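Local coordinates for adhesion and penetration protein autotransporter (Haemophilus influenzae, PDB 3SYJ) that promotes adherence to and invasion of host cells, drives bacterial aggregation through self-association of its passenger domain, and is probably a serine protease, at residues A[85-90]-A[675-680]; A[596-601]-A[612-618]; A[514-520]-A[531-537]. All blocks are in the same frame, centred on the assembly; numbering follows the deposited sequence.

Interaction 1 of 3, residues A[85-90]-A[675-680]; sequences EGNNPD and RSDWTG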
loop_
_atom_site.group_PDB
_atom_site.type_symbol
_atom_site.label_atom_id
_atom_site.label_comp_id
_atom_site.label_asym_id
_atom_site.label_seq_id
_atom_site.Cartn_x
_atom_site.Cartn_y
_atom_site.Cartn_z
ATOM N N GLU A 85 -25.867 41.761 -25.913
ATOM C CA GLU A 85 -27.071 42.461 -25.491
ATOM C C GLU A 85 -27.013 42.661 -23.994
ATOM O O GLU A 85 -26.346 41.904 -23.293
ATOM C CB GLU A 85 -28.307 41.618 -25.820
ATOM C CG GLU A 85 -28.468 40.394 -24.912
ATOM C CD GLU A 85 -29.635 39.497 -25.313
ATOM O OE1 GLU A 85 -30.414 39.892 -26.199
ATOM O OE2 GLU A 85 -29.771 38.395 -24.741
ATOM N N GLY A 86 -27.709 43.672 -23.491
ATOM C CA GLY A 86 -27.877 43.794 -22.053
ATOM C C GLY A 86 -27.264 45.014 -21.407
ATOM O O GLY A 86 -26.676 45.861 -22.072
ATOM N N ASN A 87 -27.398 45.099 -20.091
ATOM C CA ASN A 87 -27.018 46.311 -19.388
ATOM C C ASN A 87 -25.973 46.110 -18.295
ATOM O O ASN A 87 -25.848 46.936 -17.393
ATOM C CB ASN A 87 -28.271 47.004 -18.837
ATOM C CG ASN A 87 -29.138 47.593 -19.943
ATOM O OD1 ASN A 87 -28.623 48.139 -20.921
ATOM N ND2 ASN A 87 -30.456 47.480 -19.795
ATOM N N ASN A 88 -25.230 45.012 -18.383
ATOM C CA ASN A 88 -24.139 44.734 -17.456
ATOM C C ASN A 88 -23.072 45.804 -17.630
ATOM O O ASN A 88 -22.412 45.845 -18.662
ATOM C CB ASN A 88 -23.558 43.336 -17.737
ATOM C CG ASN A 88 -22.367 42.986 -16.842
ATOM O OD1 ASN A 88 -21.943 43.774 -15.992
ATOM N ND2 ASN A 88 -21.820 41.794 -17.042
ATOM N N PRO A 89 -22.911 46.687 -16.629
ATOM C CA PRO A 89 -21.962 47.811 -16.724
ATOM C C PRO A 89 -20.491 47.387 -16.929
ATOM O O PRO A 89 -19.700 48.193 -17.418
ATOM C CB PRO A 89 -22.147 48.539 -15.383
ATOM C CG PRO A 89 -22.715 47.482 -14.465
ATOM C CD PRO A 89 -23.650 46.718 -15.356
ATOM N N ASP A 90 -20.141 46.148 -16.580
ATOM C CA ASP A 90 -18.788 45.636 -16.829
ATOM C C ASP A 90 -18.409 45.633 -18.307
ATOM O O ASP A 90 -17.231 45.536 -18.649
ATOM C CB ASP A 90 -18.625 44.218 -16.268
ATOM C CG ASP A 90 -18.644 44.190 -14.756
ATOM O OD1 ASP A 90 -18.881 45.260 -14.161
ATOM O OD2 ASP A 90 -18.437 43.107 -14.165
ATOM N N ARG A 675 -25.069 34.361 -12.000
ATOM C CA ARG A 675 -24.978 35.770 -12.368
ATOM C C ARG A 675 -25.803 36.073 -13.619
ATOM O O ARG A 675 -25.773 35.325 -14.594
ATOM C CB ARG A 675 -23.525 36.220 -12.574
ATOM C CG ARG A 675 -23.447 37.513 -13.380
ATOM C CD ARG A 675 -22.391 38.498 -12.906
ATOM N NE ARG A 675 -21.161 38.347 -13.662
ATOM C CZ ARG A 675 -20.363 39.340 -14.048
ATOM N NH1 ARG A 675 -20.651 40.607 -13.774
ATOM N NH2 ARG A 675 -19.266 39.051 -14.736
ATOM N N SER A 676 -26.545 37.171 -13.588
ATOM C CA SER A 676 -27.386 37.539 -14.713
ATOM C C SER A 676 -26.547 38.148 -15.817
ATOM O O SER A 676 -25.841 39.127 -15.585
ATOM C CB SER A 676 -28.445 38.537 -14.269
ATOM O OG SER A 676 -28.965 39.242 -15.381
ATOM N N ASP A 677 -26.625 37.572 -17.015
ATOM C CA ASP A 677 -25.963 38.140 -18.190
ATOM C C ASP A 677 -26.504 39.534 -18.505
ATOM O O ASP A 677 -25.796 40.386 -19.058
ATOM C CB ASP A 677 -26.153 37.240 -19.416
ATOM C CG ASP A 677 -25.299 35.988 -19.362
ATOM O OD1 ASP A 677 -24.224 36.023 -18.729
ATOM O OD2 ASP A 677 -25.694 34.967 -19.964
ATOM N N TRP A 678 -27.765 39.757 -18.145
ATOM C CA TRP A 678 -28.456 40.983 -18.521
ATOM C C TRP A 678 -28.096 42.169 -17.631
ATOM O O TRP A 678 -28.011 43.298 -18.105
ATOM C CB TRP A 678 -29.978 40.777 -18.553
ATOM C CG TRP A 678 -30.698 41.965 -19.128
ATOM C CD1 TRP A 678 -31.318 42.963 -18.432
ATOM C CD2 TRP A 678 -30.834 42.300 -20.516
ATOM N NE1 TRP A 678 -31.840 43.893 -19.298
ATOM C CE2 TRP A 678 -31.555 43.511 -20.583
ATOM C CE3 TRP A 678 -30.422 41.695 -21.707
ATOM C CZ2 TRP A 678 -31.871 44.125 -21.795
ATOM C CZ3 TRP A 678 -30.733 42.306 -22.906
ATOM C CH2 TRP A 678 -31.452 43.505 -22.943
ATOM N N THR A 679 -27.876 41.911 -16.348
ATOM C CA THR A 679 -27.590 42.986 -15.404
ATOM C C THR A 679 -26.196 42.912 -14.776
ATOM O O THR A 679 -25.716 43.891 -14.204
ATOM C CB THR A 679 -28.593 42.984 -14.262
ATOM O OG1 THR A 679 -28.417 41.787 -13.494
ATOM C CG2 THR A 679 -30.016 43.030 -14.814
ATOM N N GLY A 680 -25.553 41.753 -14.871
ATOM C CA GLY A 680 -24.272 41.563 -14.222
ATOM C C GLY A 680 -24.417 41.245 -12.746
ATOM O O GLY A 680 -23.420 41.027 -12.066
HETATM O O HOH W 1 -25.109 42.908 -20.620
HETATM O O HOH W 2 -22.897 40.036 -19.127
#
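W678 lies with one face against G86. The contact joins a loop of the N-terminal protease domain to a loop that leaves strand 669-675 of the beta-helix. This pairing of a chymotrypsin-like domain with a beta-solenoid stalk is seen in related autotransporter passengers. G86 CA stands over the W678 six-membered ring, 3.4 Å from its centroid and 17° off the normal, a CH-pi contact. Y598 stacks on the opposite face. E85 comes to the edge of the indole, with E85 CG 3.6 Å from W678 CZ3. The E85 carboxylate goes on to K19 and the backbone N of Y598. N87 N, over the same face as G86 CA, donates to W678 O at 2.8 Å.

At the other end N88 does the packing. Its CG is anti to the backbone N (chi1 178°), which lays the amide against G680, with N88 CG 3.5 Å from G680 CA. The same amide reaches over one face of the R675 guanidinium. N88 ND2 is 3.7 Å from R675 NH1, and the two planes are 73° apart. N88 OD1 accepts from D90 N in an Asx turn. D90 meets the guanidinium at its edge: R675 NH1 to D90 OD2 is a weak, long salt bridge of 3.4 Å. Both groups have further partners, R491 and N494 for D90, N494 and N540 for R675. Between the loops, a water takes a hydrogen bond from N88 ND2 at 2.9 Å and gives one to D677 O at 2.9 Å.

Interaction 2 of 3, residues A[596-601]-A[612-618]; sequences HAYNHL and PQGEIVW
H596 packs on W618 and I616 and has the most surface buried of any residue in the contact. Its imidazole lies against the six-membered ring of W618, with H596 NE2 3.2 Å from W618 CE3. The planes are 36° apart, so the pair is oblique. The ring nitrogens are held from outside the pair, ND1 by D14 and NE2 by D621. Nearer the backbone, H596 CB packs on I616 CG2 at 3.6 Å.

I616 points into the facing segment between H596 and N599. I616 CG1 sits 3.4 Å from A597 O, and I616 CD1 is 3.9 Å from N599 CB.

N599 is gripped through main chain and side chain. It forms a single antiparallel hydrogen-bonded bridge with G614: N599 N to G614 O is 2.9 Å, and G614 N to N599 O is 3.0 Å. A trans chi1 of 176° carries the N599 amide across to P612. N599 ND2 to P612 O is very short at 2.5 Å, so its exact length is doubtful. S606 of helix 603-609 is a second partner of ND2. N599 OD1 accepts from L601 N, an Asx turn. G614 CA also lies over one face of the Y598 ring, a CH-pi contact.

The two segments flank helix 603-609 and close the excursion between strands 586-593 and 622-629 of the beta-solenoid. Helix 9-17 of the protease domain packs on H596, A597 and I616.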
loop_
_atom_site.group_PDB
_atom_site.type_symbol
_atom_site.label_atom_id
_atom_site.label_comp_id
_atom_site.label_asym_id
_atom_site.label_seq_id
_atom_site.Cartn_x
_atom_site.Cartn_y
_atom_site.Cartn_z
ATOM N N HIS A 596 -29.045 32.468 -23.155
ATOM C CA HIS A 596 -30.122 32.520 -24.141
ATOM C C HIS A 596 -30.540 33.968 -24.375
ATOM O O HIS A 596 -30.509 34.786 -23.457
ATOM C CB HIS A 596 -31.333 31.692 -23.690
ATOM C CG HIS A 596 -31.132 30.210 -23.784
ATOM N ND1 HIS A 596 -31.071 29.540 -24.987
ATOM C CD2 HIS A 596 -30.991 29.267 -22.822
ATOM C CE1 HIS A 596 -30.892 28.251 -24.763
ATOM N NE2 HIS A 596 -30.839 28.058 -23.457
ATOM N N ALA A 597 -30.937 34.283 -25.602
ATOM C CA ALA A 597 -31.376 35.636 -25.934
ATOM C C ALA A 597 -32.526 36.100 -25.039
ATOM O O ALA A 597 -33.490 35.357 -24.798
ATOM C CB ALA A 597 -31.765 35.718 -27.385
ATOM N N TYR A 598 -32.408 37.335 -24.555
ATOM C CA TYR A 598 -33.372 37.961 -23.652
ATOM C C TYR A 598 -34.742 38.101 -24.324
ATOM O O TYR A 598 -34.820 38.389 -25.512
ATOM C CB TYR A 598 -32.835 39.343 -23.270
ATOM C CG TYR A 598 -33.645 40.148 -22.262
ATOM C CD1 TYR A 598 -33.410 40.026 -20.901
ATOM C CD2 TYR A 598 -34.616 41.056 -22.680
ATOM C CE1 TYR A 598 -34.124 40.768 -19.971
ATOM C CE2 TYR A 598 -35.344 41.808 -21.759
ATOM C CZ TYR A 598 -35.089 41.658 -20.401
ATOM O OH TYR A 598 -35.794 42.392 -19.468
ATOM N N ASN A 599 -35.819 37.911 -23.566
ATOM C CA ASN A 599 -37.168 38.023 -24.123
ATOM C C ASN A 599 -37.764 39.414 -23.945
ATOM O O ASN A 599 -38.193 39.779 -22.850
ATOM C CB ASN A 599 -38.101 36.975 -23.512
ATOM C CG ASN A 599 -39.543 37.126 -23.992
ATOM O OD1 ASN A 599 -39.805 37.732 -25.032
ATOM N ND2 ASN A 599 -40.478 36.580 -23.230
ATOM N N HIS A 600 -37.793 40.181 -25.031
ATOM C CA HIS A 600 -38.307 41.546 -24.998
ATOM C C HIS A 600 -39.827 41.625 -25.188
ATOM O O HIS A 600 -40.387 42.717 -25.169
ATOM C CB HIS A 600 -37.649 42.403 -26.081
ATOM C CG HIS A 600 -36.182 42.631 -25.884
ATOM N ND1 HIS A 600 -35.685 43.708 -25.181
ATOM C CD2 HIS A 600 -35.105 41.938 -26.325
ATOM C CE1 HIS A 600 -34.364 43.658 -25.181
ATOM N NE2 HIS A 600 -33.987 42.594 -25.868
ATOM N N LEU A 601 -40.495 40.491 -25.389
ATOM C CA LEU A 601 -41.923 40.535 -25.708
ATOM C C LEU A 601 -42.811 40.995 -24.536
ATOM O O LEU A 601 -42.509 40.742 -23.371
ATOM C CB LEU A 601 -42.404 39.185 -26.253
ATOM C CG LEU A 601 -41.798 38.715 -27.579
ATOM C CD1 LEU A 601 -42.293 37.332 -27.930
ATOM C CD2 LEU A 601 -42.121 39.696 -28.685
ATOM N N PRO A 612 -41.404 33.127 -20.304
ATOM C CA PRO A 612 -41.430 34.229 -19.331
ATOM C C PRO A 612 -40.972 35.532 -19.969
ATOM O O PRO A 612 -40.237 35.512 -20.952
ATOM C CB PRO A 612 -40.379 33.815 -18.289
ATOM C CG PRO A 612 -40.034 32.394 -18.590
ATOM C CD PRO A 612 -40.296 32.197 -20.043
ATOM N N GLN A 613 -41.396 36.653 -19.410
ATOM C CA GLN A 613 -40.850 37.926 -19.822
ATOM C C GLN A 613 -39.419 38.057 -19.300
ATOM O O GLN A 613 -39.100 37.562 -18.219
ATOM C CB GLN A 613 -41.710 39.053 -19.281
ATOM C CG GLN A 613 -42.991 39.249 -20.047
ATOM C CD GLN A 613 -43.711 40.484 -19.603
ATOM O OE1 GLN A 613 -44.200 40.556 -18.474
ATOM N NE2 GLN A 613 -43.782 41.477 -20.482
ATOM N N GLY A 614 -38.555 38.711 -20.071
ATOM C CA GLY A 614 -37.205 38.994 -19.609
ATOM C C GLY A 614 -36.199 37.870 -19.799
ATOM O O GLY A 614 -36.188 37.200 -20.830
ATOM N N GLU A 615 -35.345 37.662 -18.801
ATOM C CA GLU A 615 -34.204 36.767 -18.959
ATOM C C GLU A 615 -34.643 35.343 -19.207
ATOM O O GLU A 615 -35.525 34.833 -18.535
ATOM C CB GLU A 615 -33.281 36.807 -17.740
ATOM C CG GLU A 615 -32.455 38.081 -17.614
ATOM C CD GLU A 615 -31.663 38.125 -16.316
ATOM O OE1 GLU A 615 -30.896 37.172 -16.062
ATOM O OE2 GLU A 615 -31.827 39.106 -15.552
ATOM N N ILE A 616 -34.008 34.707 -20.185
ATOM C CA ILE A 616 -34.309 33.330 -20.510
ATOM C C ILE A 616 -33.239 32.400 -19.947
ATOM O O ILE A 616 -32.118 32.357 -20.437
ATOM C CB ILE A 616 -34.447 33.163 -22.027
ATOM C CG1 ILE A 616 -35.613 34.016 -22.525
ATOM C CG2 ILE A 616 -34.652 31.705 -22.394
ATOM C CD1 ILE A 616 -36.929 33.695 -21.831
ATOM N N VAL A 617 -33.592 31.653 -18.910
ATOM C CA VAL A 617 -32.659 30.722 -18.296
ATOM C C VAL A 617 -33.315 29.357 -18.131
ATOM O O VAL A 617 -34.358 29.263 -17.492
ATOM C CB VAL A 617 -32.239 31.230 -16.920
ATOM C CG1 VAL A 617 -31.409 30.181 -16.202
ATOM C CG2 VAL A 617 -31.475 32.542 -17.056
ATOM N N TRP A 618 -32.723 28.307 -18.709
ATOM C CA TRP A 618 -33.289 26.955 -18.602
ATOM C C TRP A 618 -32.559 26.124 -17.556
ATOM O O TRP A 618 -31.353 25.907 -17.657
ATOM C CB TRP A 618 -33.275 26.211 -19.944
ATOM C CG TRP A 618 -33.996 26.913 -21.062
ATOM C CD1 TRP A 618 -34.935 27.898 -20.944
ATOM C CD2 TRP A 618 -33.852 26.665 -22.469
ATOM N NE1 TRP A 618 -35.372 28.288 -22.186
ATOM C CE2 TRP A 618 -34.724 27.547 -23.141
ATOM C CE3 TRP A 618 -33.069 25.787 -23.227
ATOM C CZ2 TRP A 618 -34.833 27.581 -24.533
ATOM C CZ3 TRP A 618 -33.180 25.821 -24.613
ATOM C CH2 TRP A 618 -34.055 26.712 -25.250
HETATM O O HOH W 3 -31.914 36.120 -21.453
HETATM O O HOH W 4 -29.361 32.044 -19.981
#

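Interaction 3 of 3, residues A[514-520]-A[531-537]; sequences ITGNESI and LDYRKEI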
loop_
_atom_site.group_PDB
_atom_site.type_symbol
_atom_site.label_atom_id
_atom_site.label_comp_id
_atom_site.label_asym_id
_atom_site.label_seq_id
_atom_site.Cartn_x
_atom_site.Cartn_y
_atom_site.Cartn_z
ATOM N N ILE A 514 -8.652 38.941 -4.155
ATOM C CA ILE A 514 -9.983 39.514 -4.300
ATOM C C ILE A 514 -10.563 39.753 -2.910
ATOM O O ILE A 514 -10.649 38.825 -2.103
ATOM C CB ILE A 514 -10.904 38.594 -5.117
ATOM C CG1 ILE A 514 -10.366 38.455 -6.546
ATOM C CG2 ILE A 514 -12.322 39.142 -5.144
ATOM C CD1 ILE A 514 -11.024 37.359 -7.346
ATOM N N THR A 515 -10.931 41.001 -2.624
ATOM C CA THR A 515 -11.397 41.377 -1.285
ATOM C C THR A 515 -12.907 41.635 -1.193
ATOM O O THR A 515 -13.452 41.779 -0.100
ATOM C CB THR A 515 -10.655 42.623 -0.765
ATOM O OG1 THR A 515 -10.878 43.724 -1.658
ATOM C CG2 THR A 515 -9.158 42.343 -0.674
ATOM N N GLY A 516 -13.580 41.687 -2.335
ATOM C CA GLY A 516 -15.011 41.925 -2.351
ATOM C C GLY A 516 -15.328 43.405 -2.259
ATOM O O GLY A 516 -14.429 44.229 -2.119
ATOM N N ASN A 517 -16.607 43.742 -2.348
ATOM C CA ASN A 517 -17.020 45.134 -2.306
ATOM C C ASN A 517 -16.738 45.739 -0.939
ATOM O O ASN A 517 -16.958 45.102 0.093
ATOM C CB ASN A 517 -18.502 45.281 -2.659
ATOM C CG ASN A 517 -18.773 45.059 -4.131
ATOM O OD1 ASN A 517 -19.770 44.447 -4.506
ATOM N ND2 ASN A 517 -17.883 45.556 -4.976
ATOM N N GLU A 518 -16.245 46.971 -0.958
ATOM C CA GLU A 518 -15.927 47.726 0.251
ATOM C C GLU A 518 -17.130 47.888 1.187
ATOM O O GLU A 518 -17.031 47.615 2.380
ATOM C CB GLU A 518 -15.348 49.093 -0.129
ATOM C CG GLU A 518 -15.272 50.100 1.005
ATOM C CD GLU A 518 -14.447 51.325 0.635
ATOM O OE1 GLU A 518 -13.285 51.152 0.201
ATOM O OE2 GLU A 518 -14.958 52.458 0.780
ATOM N N SER A 519 -18.262 48.328 0.645
ATOM C CA SER A 519 -19.464 48.506 1.450
ATOM C C SER A 519 -20.672 47.908 0.766
ATOM O O SER A 519 -20.718 47.841 -0.456
ATOM C CB SER A 519 -19.737 49.988 1.702
ATOM O OG SER A 519 -21.058 50.173 2.211
ATOM N N ILE A 520 -21.647 47.474 1.558
ATOM C CA ILE A 520 -22.930 47.030 1.027
ATOM C C ILE A 520 -24.049 47.981 1.440
ATOM O O ILE A 520 -25.229 47.661 1.329
ATOM C CB ILE A 520 -23.276 45.605 1.470
ATOM C CG1 ILE A 520 -23.176 45.482 2.992
ATOM C CG2 ILE A 520 -22.361 44.605 0.782
ATOM C CD1 ILE A 520 -23.953 44.316 3.553
ATOM N N LEU A 531 -23.546 47.027 -8.687
ATOM C CA LEU A 531 -22.562 45.943 -8.618
ATOM C C LEU A 531 -21.524 46.173 -7.519
ATOM O O LEU A 531 -20.925 45.227 -7.019
ATOM C CB LEU A 531 -21.851 45.749 -9.964
ATOM C CG LEU A 531 -22.509 44.837 -10.998
ATOM C CD1 LEU A 531 -23.847 45.389 -11.381
ATOM C CD2 LEU A 531 -21.637 44.706 -12.233
ATOM N N ASP A 532 -21.321 47.436 -7.151
ATOM C CA ASP A 532 -20.303 47.809 -6.171
ATOM C C ASP A 532 -20.804 47.749 -4.732
ATOM O O ASP A 532 -20.041 47.997 -3.800
ATOM C CB ASP A 532 -19.781 49.218 -6.460
ATOM C CG ASP A 532 -18.994 49.292 -7.756
ATOM O OD1 ASP A 532 -18.243 48.340 -8.048
ATOM O OD2 ASP A 532 -19.115 50.300 -8.480
ATOM N N TYR A 533 -22.077 47.422 -4.540
ATOM C CA TYR A 533 -22.646 47.480 -3.196
ATOM C C TYR A 533 -23.367 46.205 -2.810
ATOM O O TYR A 533 -24.175 46.194 -1.878
ATOM C CB TYR A 533 -23.555 48.701 -3.052
ATOM C CG TYR A 533 -22.825 49.979 -3.383
ATOM C CD1 TYR A 533 -22.030 50.612 -2.437
ATOM C CD2 TYR A 533 -22.896 50.532 -4.655
ATOM C CE1 TYR A 533 -21.344 51.776 -2.737
ATOM C CE2 TYR A 533 -22.220 51.695 -4.966
ATOM C CZ TYR A 533 -21.443 52.312 -4.000
ATOM O OH TYR A 533 -20.765 53.465 -4.304
ATOM N N ARG A 534 -23.046 45.128 -3.519
ATOM C CA ARG A 534 -23.669 43.837 -3.283
ATOM C C ARG A 534 -22.746 42.931 -2.480
ATOM O O ARG A 534 -21.529 43.090 -2.505
ATOM C CB ARG A 534 -24.024 43.177 -4.616
ATOM C CG ARG A 534 -25.200 43.828 -5.334
ATOM C CD ARG A 534 -26.503 43.550 -4.597
ATOM N NE ARG A 534 -26.814 42.121 -4.549
ATOM C CZ ARG A 534 -27.679 41.515 -5.357
ATOM N NH1 ARG A 534 -28.323 42.213 -6.284
ATOM N NH2 ARG A 534 -27.903 40.209 -5.242
ATOM N N LYS A 535 -23.335 41.979 -1.767
ATOM C CA LYS A 535 -22.568 41.010 -1.002
ATOM C C LYS A 535 -21.908 40.004 -1.931
ATOM O O LYS A 535 -20.871 39.432 -1.599
ATOM C CB LYS A 535 -23.470 40.291 0.006
ATOM C CG LYS A 535 -23.811 41.141 1.218
ATOM C CD LYS A 535 -24.534 40.357 2.299
ATOM C CE LYS A 535 -26.046 40.399 2.132
ATOM N NZ LYS A 535 -26.728 40.258 3.463
ATOM N N GLU A 536 -22.516 39.803 -3.096
ATOM C CA GLU A 536 -22.061 38.806 -4.058
ATOM C C GLU A 536 -21.343 39.445 -5.234
ATOM O O GLU A 536 -21.859 40.378 -5.857
ATOM C CB GLU A 536 -23.243 38.000 -4.597
ATOM C CG GLU A 536 -24.145 37.425 -3.535
ATOM C CD GLU A 536 -25.230 38.395 -3.116
ATOM O OE1 GLU A 536 -25.201 39.558 -3.574
ATOM O OE2 GLU A 536 -26.118 37.990 -2.333
ATOM N N ILE A 537 -20.153 38.937 -5.535
ATOM C CA ILE A 537 -19.447 39.313 -6.748
ATOM C C ILE A 537 -19.126 38.037 -7.491
ATOM O O ILE A 537 -19.160 36.956 -6.910
ATOM C CB ILE A 537 -18.148 40.091 -6.464
ATOM C CG1 ILE A 537 -17.139 39.220 -5.707
ATOM C CG2 ILE A 537 -18.458 41.362 -5.701
ATOM C CD1 ILE A 537 -15.861 39.947 -5.305
HETATM O O HOH W 5 -18.530 41.933 -2.203
HETATM O O HOH W 6 -18.273 49.306 -1.971
HETATM O O HOH W 7 -26.649 46.298 -0.784
#
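The backbones come closest at I520 and Y533, with the two CA atoms 4.3 Å apart, and CA-H...O contacts link them there. Y533 CA is 3.4 Å from S519 O, with 158° at the hydrogen. In the return contact, I520 CA is 3.3 Å from Y533 O. Waters add to the link. One takes a hydrogen bond from S519 N and gives one to D532 O. Another gives hydrogen bonds to I520 O and Y533 O.

N517 buries the most area here. Its side chain points into the facing segment and lies close to the main chain of L531, D532 and R534. N517 CB is 3.3 Å from D532 O.

The contact spans the loop between strands 510-514 and 536-539. These strands belong to the parallel beta-helix of the passenger domain. Each pairs in parallel with a strand further along the chain, 510-514 with 555-559 and 536-539 with 567-575. Where the strands begin and end, the side chains of I514 and I537 run antiparallel past one another. I537 CD1 touches I514 CG2 at 3.6 Å and G516 CA at 3.7 Å. L568 of strand 567-575 packs on both isoleucines.

At the far end, a chi1 of 53° tucks CG1 of I520 in over its own main chain. I520 CG2 lies against Y533 O and the carbonyl carbon of R534. I520 CD1, at the end of the CG1 branch, reaches K535 CG at 3.9 Å. K535 and I520 meet through their aliphatic parts, while K535 NZ pairs with D565. D532 has its charge partner in R491. Within 531-537, R534 turns the NE side of its guanidinium to E536. Both R534 NE and R534 NH2 bond to the single oxygen E536 OE1, with NE to OE1 at 3.2 Å.

In the fold
From the N terminus, residues 85-90 come first, in the protease domain. Their partner, 675-680, lies 585 residues on in the beta-solenoid, so interaction 1 closes a very long loop. Interactions 3 and 2 both fall within that loop, one after the other, and neither crosses the other. Interaction 3 closes the short excursion after strand 510-514. Interaction 2 closes the one that holds helix 603-609. Interaction 1 touches both: S676 makes a weak hydrogen bond to E615, and P89 and D90 meet L531. Interactions 2 and 3 do not touch; their nearest atoms are about 10 Å apart. Through 85-90, which also reaches Y598, the protease domain thus meets three loops of the solenoid.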